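Isomaltodextranase (Arthrobacter globiformis, PDB 5AWO) hydrolyses (1->6)-alpha-D-glucosidic linkages in polysaccharides, removing successive isomaltose units from the non-reducing ends of the chains. Local coordinates at residues Asp427-Ala431 against Arg475-Phe480; Gly374-Tyr378 against Ala479-Trp483; Val183-Arg188 against Trp232-Ala237. One frame throughout, in Å; residues are numbered along the deposited sequence.

Contact 1: residues Asp427-Ala431 against Arg475-Phe480; sequences DLGLA and RYPAAF
Arg475 reaches over to the backbone of Gly429, and its NH1 donates to Gly429 O at 3.1 Å in the one hydrogen bond joining the two segments. The N-H points almost straight at the acceptor (167°), and the oxygen lies at the edge of the guanidinium, essentially in its plane. Seen from the carbonyl, however, the donor stands 35° above the carbonyl plane and not on a lone pair. The aliphatic part of the arm follows, with Arg475 CD 3.4 Å from Gly429 O, while Ala431 CB packs 4.0 Å from Arg475 NH1.

Next to this bond the packing is tight: Pro477 CG sits 3.1 Å from Leu428 O, and Leu430 CD2 packs on the same Pro477 CG at 3.9 Å. At the far end Phe480 takes over. Its CZ meets Leu428 CD2 at 3.8 Å, the two side chains crossing at about a right angle, and its ring edge faces Asp427 O, which lies in the ring plane 3.6 Å from Phe480 CE2.

What aims the arginine is its conformation and its second shell. CG runs anti to the backbone N, and a bend at chi3 (-66°) turns the head toward the loop. Glu607 makes a salt bridge with NE and Trp605 a cation-pi contact, which together limit its movement. Trp405 makes an edge-to-face pair with Phe480 and also touches Leu428, Leu430 and Pro477. The loop between strands 418-423 and 434-438 thus meets the end of strand 473-477 and the 3-10 turn after it, a buried interdomain seam between the C-terminal beta sandwich of a family 27 glycoside hydrolase and its CBM35 carbohydrate-binding module.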
loop_
_atom_site.group_PDB
_atom_site.type_symbol
_atom_site.label_atom_id
_atom_site.label_comp_id
_atom_site.label_asym_id
_atom_site.label_seq_id
_atom_site.Cartn_x
_atom_site.Cartn_y
_atom_site.Cartn_z
ATOM N N ASP A 427 -24.322 -3.843 4.182
ATOM C CA ASP A 427 -22.900 -3.646 4.413
ATOM C C ASP A 427 -22.255 -2.794 3.334
ATOM O O ASP A 427 -21.586 -1.797 3.655
ATOM C CB ASP A 427 -22.186 -5.008 4.541
ATOM C CG ASP A 427 -22.668 -5.818 5.714
ATOM O OD1 ASP A 427 -22.834 -5.265 6.815
ATOM O OD2 ASP A 427 -22.873 -7.053 5.558
ATOM N N LEU A 428 -22.445 -3.127 2.054
ATOM C CA LEU A 428 -21.790 -2.382 0.962
ATOM C C LEU A 428 -22.511 -1.090 0.555
ATOM O O LEU A 428 -21.875 -0.173 0.063
ATOM C CB LEU A 428 -21.568 -3.261 -0.267
ATOM C CG LEU A 428 -20.771 -4.564 -0.033
ATOM C CD1 LEU A 428 -20.509 -5.253 -1.349
ATOM C CD2 LEU A 428 -19.481 -4.337 0.751
ATOM N N GLY A 429 -23.828 -1.040 0.754
ATOM C CA GLY A 429 -24.602 0.186 0.455
ATOM C C GLY A 429 -25.064 0.252 -0.988
ATOM O O GLY A 429 -25.158 1.333 -1.567
ATOM N N LEU A 430 -25.318 -0.904 -1.587
ATOM C CA LEU A 430 -25.793 -0.990 -2.971
ATOM C C LEU A 430 -27.295 -1.231 -3.001
ATOM O O LEU A 430 -27.863 -1.771 -2.061
ATOM C CB LEU A 430 -25.101 -2.128 -3.705
ATOM C CG LEU A 430 -23.585 -2.163 -3.598
ATOM C CD1 LEU A 430 -23.097 -3.372 -4.369
ATOM C CD2 LEU A 430 -22.971 -0.871 -4.104
ATOM N N ALA A 431 -27.924 -0.829 -4.106
ATOM C CA ALA A 431 -29.365 -0.986 -4.288
ATOM C C ALA A 431 -29.698 -2.141 -5.254
ATOM O O ALA A 431 -30.876 -2.457 -5.455
ATOM C CB ALA A 431 -29.952 0.318 -4.820
ATOM N N ARG A 475 -22.783 2.746 -8.901
ATOM C CA ARG A 475 -22.652 3.359 -7.576
ATOM C C ARG A 475 -21.315 2.979 -6.896
ATOM O O ARG A 475 -20.990 1.798 -6.788
ATOM C CB ARG A 475 -23.803 2.967 -6.650
ATOM C CG ARG A 475 -23.725 3.576 -5.258
ATOM C CD ARG A 475 -24.835 3.187 -4.342
ATOM N NE ARG A 475 -26.131 3.706 -4.812
ATOM C CZ ARG A 475 -27.285 3.530 -4.175
ATOM N NH1 ARG A 475 -27.372 2.836 -3.039
ATOM N NH2 ARG A 475 -28.405 4.040 -4.711
ATOM N N TYR A 476 -20.634 3.999 -6.386
ATOM C CA TYR A 476 -19.398 3.888 -5.596
ATOM C C TYR A 476 -19.634 4.402 -4.183
ATOM O O TYR A 476 -19.659 5.609 -3.958
ATOM C CB TYR A 476 -18.288 4.690 -6.250
ATOM C CG TYR A 476 -17.996 4.265 -7.649
ATOM C CD1 TYR A 476 -18.773 4.721 -8.710
ATOM C CD2 TYR A 476 -16.971 3.356 -7.934
ATOM C CE1 TYR A 476 -18.502 4.329 -10.007
ATOM C CE2 TYR A 476 -16.690 2.958 -9.227
ATOM C CZ TYR A 476 -17.471 3.426 -10.270
ATOM O OH TYR A 476 -17.166 3.015 -11.551
ATOM N N PRO A 477 -19.789 3.495 -3.197
ATOM C CA PRO A 477 -19.929 3.892 -1.808
ATOM C C PRO A 477 -18.681 4.568 -1.236
ATOM O O PRO A 477 -17.570 4.076 -1.412
ATOM C CB PRO A 477 -20.184 2.566 -1.091
ATOM C CG PRO A 477 -20.799 1.706 -2.145
ATOM C CD PRO A 477 -20.009 2.039 -3.348
ATOM N N ALA A 478 -18.849 5.702 -0.566
ATOM C CA ALA A 478 -17.697 6.458 -0.075
ATOM C C ALA A 478 -16.979 5.725 1.053
ATOM O O ALA A 478 -15.757 5.879 1.210
ATOM C CB ALA A 478 -18.137 7.847 0.397
ATOM N N ALA A 479 -17.718 4.927 1.818
ATOM C CA ALA A 479 -17.155 4.224 2.985
ATOM C C ALA A 479 -16.164 3.131 2.579
ATOM O O ALA A 479 -15.424 2.661 3.440
ATOM C CB ALA A 479 -18.242 3.648 3.865
ATOM N N PHE A 480 -16.171 2.745 1.309
ATOM C CA PHE A 480 -15.195 1.772 0.790
ATOM C C PHE A 480 -14.159 2.368 -0.139
ATOM O O PHE A 480 -13.357 1.644 -0.693
ATOM C CB PHE A 480 -15.933 0.595 0.135
ATOM C CG PHE A 480 -16.482 -0.369 1.134
ATOM C CD1 PHE A 480 -15.651 -1.347 1.670
ATOM C CD2 PHE A 480 -17.789 -0.294 1.586
ATOM C CE1 PHE A 480 -16.099 -2.224 2.623
ATOM C CE2 PHE A 480 -18.248 -1.187 2.539
ATOM C CZ PHE A 480 -17.400 -2.137 3.071
#

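Contact 2: residues Gly374-Tyr378 against Ala479-Trp483; sequences GKPLY and AFAAW
Lys375 lays its chain across Trp483, making a cation-pi and CH-pi contact where strand 375-378 of the C-terminal beta-sandwich sheet meets strand 482-484 and the turn before it in the CBM35 module, a beta-sandwich (jelly-roll) fold. The tight part is here. CE lies over the six-membered ring of Trp483, 3.5 Å from its centroid, and NZ follows at 4.4 Å from the same centroid, only 9° off the ring normal. The chain stays extended through CD; the bend at chi4 (64°) then lifts NZ away from the ring while it stays above the face, where Ala481 O accepts its hydrogen bond at 2.8 Å. Asn306 OD1 takes a further hydrogen bond from NZ, so the buried ammonium is gripped by neutral oxygens while the indole supplies pi density.

Trp483 is also the edge in a T-shaped pair with Tyr378: the centroids are 5.1 Å apart, the planes stand at 80°, and Trp483 CH2 sits over the tyrosine face, 3.7 Å from Tyr378 CE2. Ser303 fixes the hydroxyl of that tyrosine by a hydrogen bond, while Ala478 O receives Trp483 NE1.

Contacts at the other flank are looser. There Lys375 O and Leu377 CD1 meet the edge of the Phe480 ring, Leu377 CD1 approaching Phe480 CZ at 4.0 Å. These are plain van der Waals spacings, without a directional bond. Part of the ammonium's shell is water: one bridging water accepts from Lys375 NZ at 2.9 Å and from Trp483 N at 3.0 Å.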
loop_
_atom_site.group_PDB
_atom_site.type_symbol
_atom_site.label_atom_id
_atom_site.label_comp_id
_atom_site.label_asym_id
_atom_site.label_seq_id
_atom_site.Cartn_x
_atom_site.Cartn_y
_atom_site.Cartn_z
ATOM N N GLY A 374 -9.214 -3.487 -0.748
ATOM C CA GLY A 374 -10.334 -3.655 0.173
ATOM C C GLY A 374 -10.139 -2.889 1.452
ATOM O O GLY A 374 -9.006 -2.485 1.794
ATOM N N LYS A 375 -11.263 -2.656 2.122
ATOM C CA LYS A 375 -11.296 -2.249 3.506
ATOM C C LYS A 375 -11.976 -3.339 4.315
ATOM O O LYS A 375 -12.845 -4.035 3.814
ATOM C CB LYS A 375 -12.032 -0.905 3.696
ATOM C CG LYS A 375 -11.116 0.305 3.496
ATOM C CD LYS A 375 -11.855 1.650 3.584
ATOM C CE LYS A 375 -10.929 2.853 3.750
ATOM N NZ LYS A 375 -10.052 3.061 2.586
ATOM N N PRO A 376 -11.585 -3.471 5.592
ATOM C CA PRO A 376 -12.372 -4.294 6.507
ATOM C C PRO A 376 -13.737 -3.650 6.663
ATOM O O PRO A 376 -13.856 -2.426 6.440
ATOM C CB PRO A 376 -11.594 -4.197 7.825
ATOM C CG PRO A 376 -11.001 -2.812 7.758
ATOM C CD PRO A 376 -10.648 -2.602 6.312
ATOM N N LEU A 377 -14.755 -4.403 7.048
ATOM C CA LEU A 377 -16.030 -3.750 7.322
ATOM C C LEU A 377 -15.877 -2.815 8.527
ATOM O O LEU A 377 -15.534 -3.241 9.609
ATOM C CB LEU A 377 -17.110 -4.784 7.607
ATOM C CG LEU A 377 -18.537 -4.262 7.731
ATOM C CD1 LEU A 377 -19.013 -3.637 6.426
ATOM C CD2 LEU A 377 -19.447 -5.398 8.167
ATOM N N TYR A 378 -16.137 -1.527 8.328
ATOM C CA TYR A 378 -16.096 -0.577 9.439
ATOM C C TYR A 378 -17.347 -0.718 10.299
ATOM O O TYR A 378 -18.450 -0.855 9.745
ATOM C CB TYR A 378 -15.917 0.869 8.940
ATOM C CG TYR A 378 -14.459 1.225 8.713
ATOM C CD1 TYR A 378 -13.664 0.487 7.842
ATOM C CD2 TYR A 378 -13.857 2.258 9.416
ATOM C CE1 TYR A 378 -12.331 0.805 7.630
ATOM C CE2 TYR A 378 -12.512 2.570 9.220
ATOM C CZ TYR A 378 -11.753 1.818 8.333
ATOM O OH TYR A 378 -10.416 2.141 8.159
ATOM N N ALA A 479 -17.718 4.927 1.818
ATOM C CA ALA A 479 -17.155 4.224 2.985
ATOM C C ALA A 479 -16.164 3.131 2.579
ATOM O O ALA A 479 -15.424 2.661 3.440
ATOM C CB ALA A 479 -18.242 3.648 3.865
ATOM N N PHE A 480 -16.171 2.745 1.309
ATOM C CA PHE A 480 -15.195 1.772 0.790
ATOM C C PHE A 480 -14.159 2.368 -0.139
ATOM O O PHE A 480 -13.357 1.644 -0.693
ATOM C CB PHE A 480 -15.933 0.595 0.135
ATOM C CG PHE A 480 -16.482 -0.369 1.134
ATOM C CD1 PHE A 480 -15.651 -1.347 1.670
ATOM C CD2 PHE A 480 -17.789 -0.294 1.586
ATOM C CE1 PHE A 480 -16.099 -2.224 2.623
ATOM C CE2 PHE A 480 -18.248 -1.187 2.539
ATOM C CZ PHE A 480 -17.400 -2.137 3.071
ATOM N N ALA A 481 -14.172 3.702 -0.329
ATOM C CA ALA A 481 -13.226 4.399 -1.172
ATOM C C ALA A 481 -11.979 4.805 -0.386
ATOM O O ALA A 481 -11.788 4.336 0.727
ATOM C CB ALA A 481 -13.904 5.624 -1.802
ATOM N N ALA A 482 -11.132 5.627 -1.013
ATOM C CA ALA A 482 -9.912 6.122 -0.407
ATOM C C ALA A 482 -10.166 7.442 0.290
ATOM O O ALA A 482 -10.784 8.329 -0.300
ATOM C CB ALA A 482 -8.823 6.270 -1.454
ATOM N N TRP A 483 -9.653 7.587 1.501
ATOM C CA TRP A 483 -9.810 8.773 2.332
ATOM C C TRP A 483 -8.472 9.449 2.564
ATOM O O TRP A 483 -7.483 8.780 2.849
ATOM C CB TRP A 483 -10.387 8.442 3.701
ATOM C CG TRP A 483 -11.569 7.525 3.683
ATOM C CD1 TRP A 483 -12.536 7.465 2.732
ATOM C CD2 TRP A 483 -11.884 6.515 4.642
ATOM N NE1 TRP A 483 -13.443 6.487 3.039
ATOM C CE2 TRP A 483 -13.080 5.903 4.223
ATOM C CE3 TRP A 483 -11.294 6.093 5.841
ATOM C CZ2 TRP A 483 -13.663 4.847 4.917
ATOM C CZ3 TRP A 483 -11.874 5.059 6.528
ATOM C CH2 TRP A 483 -13.071 4.455 6.075
HETATM O O HOH W 1 -8.300 5.369 2.914
#

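Contact 3: residues Val183-Arg188 against Trp232-Ala237; sequences VQGYVR and WINEAA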
loop_
_atom_site.group_PDB
_atom_site.type_symbol
_atom_site.label_atom_id
_atom_site.label_comp_id
_atom_site.label_asym_id
_atom_site.label_seq_id
_atom_site.Cartn_x
_atom_site.Cartn_y
_atom_site.Cartn_z
ATOM N N VAL A 183 22.219 10.833 -1.031
ATOM C CA VAL A 183 20.963 10.070 -0.913
ATOM C C VAL A 183 20.242 10.005 -2.256
ATOM O O VAL A 183 19.822 8.923 -2.730
ATOM C CB VAL A 183 20.048 10.649 0.176
ATOM C CG1 VAL A 183 18.674 9.987 0.183
ATOM C CG2 VAL A 183 20.690 10.509 1.546
ATOM N N GLN A 184 20.082 11.170 -2.885
ATOM C CA GLN A 184 19.363 11.185 -4.142
ATOM C C GLN A 184 20.092 10.444 -5.239
ATOM O O GLN A 184 19.473 9.760 -6.052
ATOM C CB GLN A 184 19.024 12.606 -4.557
ATOM C CG GLN A 184 18.098 13.264 -3.574
ATOM C CD GLN A 184 17.408 14.489 -4.112
ATOM O OE1 GLN A 184 18.062 15.385 -4.665
ATOM N NE2 GLN A 184 16.098 14.563 -3.952
ATOM N N GLY A 185 21.409 10.584 -5.289
ATOM C CA GLY A 185 22.211 9.801 -6.201
ATOM C C GLY A 185 22.078 8.292 -6.000
ATOM O O GLY A 185 22.134 7.539 -6.967
ATOM N N TYR A 186 21.944 7.857 -4.740
ATOM C CA TYR A 186 21.805 6.420 -4.423
ATOM C C TYR A 186 20.484 5.871 -4.967
ATOM O O TYR A 186 20.436 4.822 -5.598
ATOM C CB TYR A 186 21.898 6.141 -2.912
ATOM C CG TYR A 186 22.689 4.898 -2.535
ATOM C CD1 TYR A 186 22.786 3.820 -3.380
ATOM C CD2 TYR A 186 23.332 4.835 -1.303
ATOM C CE1 TYR A 186 23.533 2.708 -3.046
ATOM C CE2 TYR A 186 24.076 3.733 -0.940
ATOM C CZ TYR A 186 24.203 2.672 -1.819
ATOM O OH TYR A 186 24.994 1.584 -1.507
ATOM N N VAL A 187 19.429 6.642 -4.743
ATOM C CA VAL A 187 18.093 6.297 -5.208
ATOM C C VAL A 187 18.084 6.255 -6.748
ATOM O O VAL A 187 17.620 5.291 -7.351
ATOM C CB VAL A 187 17.047 7.229 -4.614
ATOM C CG1 VAL A 187 15.689 6.977 -5.233
ATOM C CG2 VAL A 187 16.984 7.035 -3.103
ATOM N N ARG A 188 18.611 7.310 -7.371
ATOM C CA ARG A 188 18.692 7.307 -8.845
ATOM C C ARG A 188 19.619 6.257 -9.431
ATOM O O ARG A 188 19.363 5.759 -10.519
ATOM C CB ARG A 188 19.043 8.695 -9.368
ATOM C CG ARG A 188 17.972 9.734 -9.128
ATOM C CD ARG A 188 18.097 10.966 -10.013
ATOM N NE ARG A 188 17.152 12.018 -9.642
ATOM C CZ ARG A 188 17.422 13.058 -8.850
ATOM N NH1 ARG A 188 18.620 13.252 -8.318
ATOM N NH2 ARG A 188 16.468 13.946 -8.591
ATOM N N TRP A 232 13.747 13.526 0.359
ATOM C CA TRP A 232 14.774 13.370 -0.657
ATOM C C TRP A 232 14.579 12.100 -1.485
ATOM O O TRP A 232 14.743 12.072 -2.706
ATOM C CB TRP A 232 16.149 13.300 -0.000
ATOM C CG TRP A 232 16.640 14.572 0.628
ATOM C CD1 TRP A 232 16.138 15.833 0.465
ATOM C CD2 TRP A 232 17.744 14.693 1.528
ATOM N NE1 TRP A 232 16.888 16.733 1.192
ATOM C CE2 TRP A 232 17.880 16.054 1.847
ATOM C CE3 TRP A 232 18.652 13.785 2.056
ATOM C CZ2 TRP A 232 18.884 16.517 2.701
ATOM C CZ3 TRP A 232 19.643 14.249 2.922
ATOM C CH2 TRP A 232 19.747 15.600 3.218
ATOM N N ILE A 233 14.265 11.010 -0.783
ATOM C CA ILE A 233 14.046 9.699 -1.422
ATOM C C ILE A 233 12.849 9.743 -2.405
ATOM O O ILE A 233 12.941 9.284 -3.536
ATOM C CB ILE A 233 13.842 8.617 -0.333
ATOM C CG1 ILE A 233 15.136 8.401 0.473
ATOM C CG2 ILE A 233 13.359 7.312 -0.925
ATOM C CD1 ILE A 233 14.954 7.635 1.783
ATOM N N ASN A 234 11.756 10.327 -1.927
ATOM C CA ASN A 234 10.549 10.512 -2.731
ATOM C C ASN A 234 10.879 11.267 -4.021
ATOM O O ASN A 234 10.615 10.794 -5.111
ATOM C CB ASN A 234 9.532 11.268 -1.869
ATOM C CG ASN A 234 8.277 11.681 -2.592
ATOM O OD1 ASN A 234 7.992 11.279 -3.709
ATOM N ND2 ASN A 234 7.523 12.531 -1.911
ATOM N N GLU A 235 11.504 12.431 -3.878
ATOM C CA GLU A 235 11.842 13.216 -5.050
ATOM C C GLU A 235 12.728 12.449 -6.039
ATOM O O GLU A 235 12.512 12.479 -7.252
ATOM C CB GLU A 235 12.525 14.518 -4.616
ATOM C CG GLU A 235 12.924 15.411 -5.792
ATOM C CD GLU A 235 13.571 16.726 -5.372
ATOM O OE1 GLU A 235 14.483 16.712 -4.528
ATOM O OE2 GLU A 235 13.167 17.791 -5.897
ATOM N N ALA A 236 13.751 11.767 -5.532
ATOM C CA ALA A 236 14.656 11.035 -6.380
ATOM C C ALA A 236 14.031 9.800 -7.042
ATOM O O ALA A 236 14.417 9.412 -8.149
ATOM C CB ALA A 236 15.882 10.648 -5.586
ATOM N N ALA A 237 13.117 9.123 -6.338
ATOM C CA ALA A 237 12.435 7.972 -6.933
ATOM C C ALA A 237 11.505 8.421 -8.062
ATOM O O ALA A 237 11.300 7.709 -9.051
ATOM C CB ALA A 237 11.627 7.235 -5.858
HETATM O O HOH W 2 14.097 12.085 -9.913
#
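Gln184 joins helix 179-192 to Trp232 and Glu235 of helix 223-237 by two direct hydrogen bonds. Its CB packs against Ala236 CB at 3.8 Å. With CG anti to the carbonyl carbon (chi1 -63°), CG comes 3.7 Å from Trp232 O, and the extended chain brings CD 3.7 Å from Glu235 OE1. At the tip NE2 gives both its N-H bonds: one to Glu235 OE1 at 2.7 Å (166°), on the anti side, and one to Trp232 O at 3.1 Å, in the carbonyl plane and on a lone pair. Both acceptors lie near the amide plane.

The rest of the seam is largely apolar. Val183 CG2 meets the indole edge at Trp232 CE3 (3.9 Å), and Val187 CG1 touches Ala236 CB at 3.7 Å. A water joins Arg188 NE to Glu235 O, and Lys191 NZ donates to Ala236 O. The axes of the two segments approach to 8.5 Å at 41°; these are outer helices of the TIM barrel, before and after strand 197-200.

Trp232 O also accepts from Ala236 N and so carries two donors. With both amide hydrogens used, the Gln184 amide is fixed, as its oxygen could not donate to either acceptor.

In the fold
Contact 3 closes first along the chain, in the outer helix layer of the TIM barrel, its helices preceding and following strand 197-200 in the chain; the side chain of Ala237 lies about 6 Å from that of Asp262, the likely proton donor. Contacts 1 and 2 come later and end on the same stretch, sharing Ala479 and Phe480. Their centres are 9 Å apart, and they touch directly, Asp427 packing on Leu377. Together they seat the binding module on the C-terminal sandwich from two places, a loop and strand 375-378. Centre to centre, contact 3 is about 39 Å from contact 1 and 32 Å from contact 2 and touches neither, so barrel helices and interdomain seam are packed at distant sites.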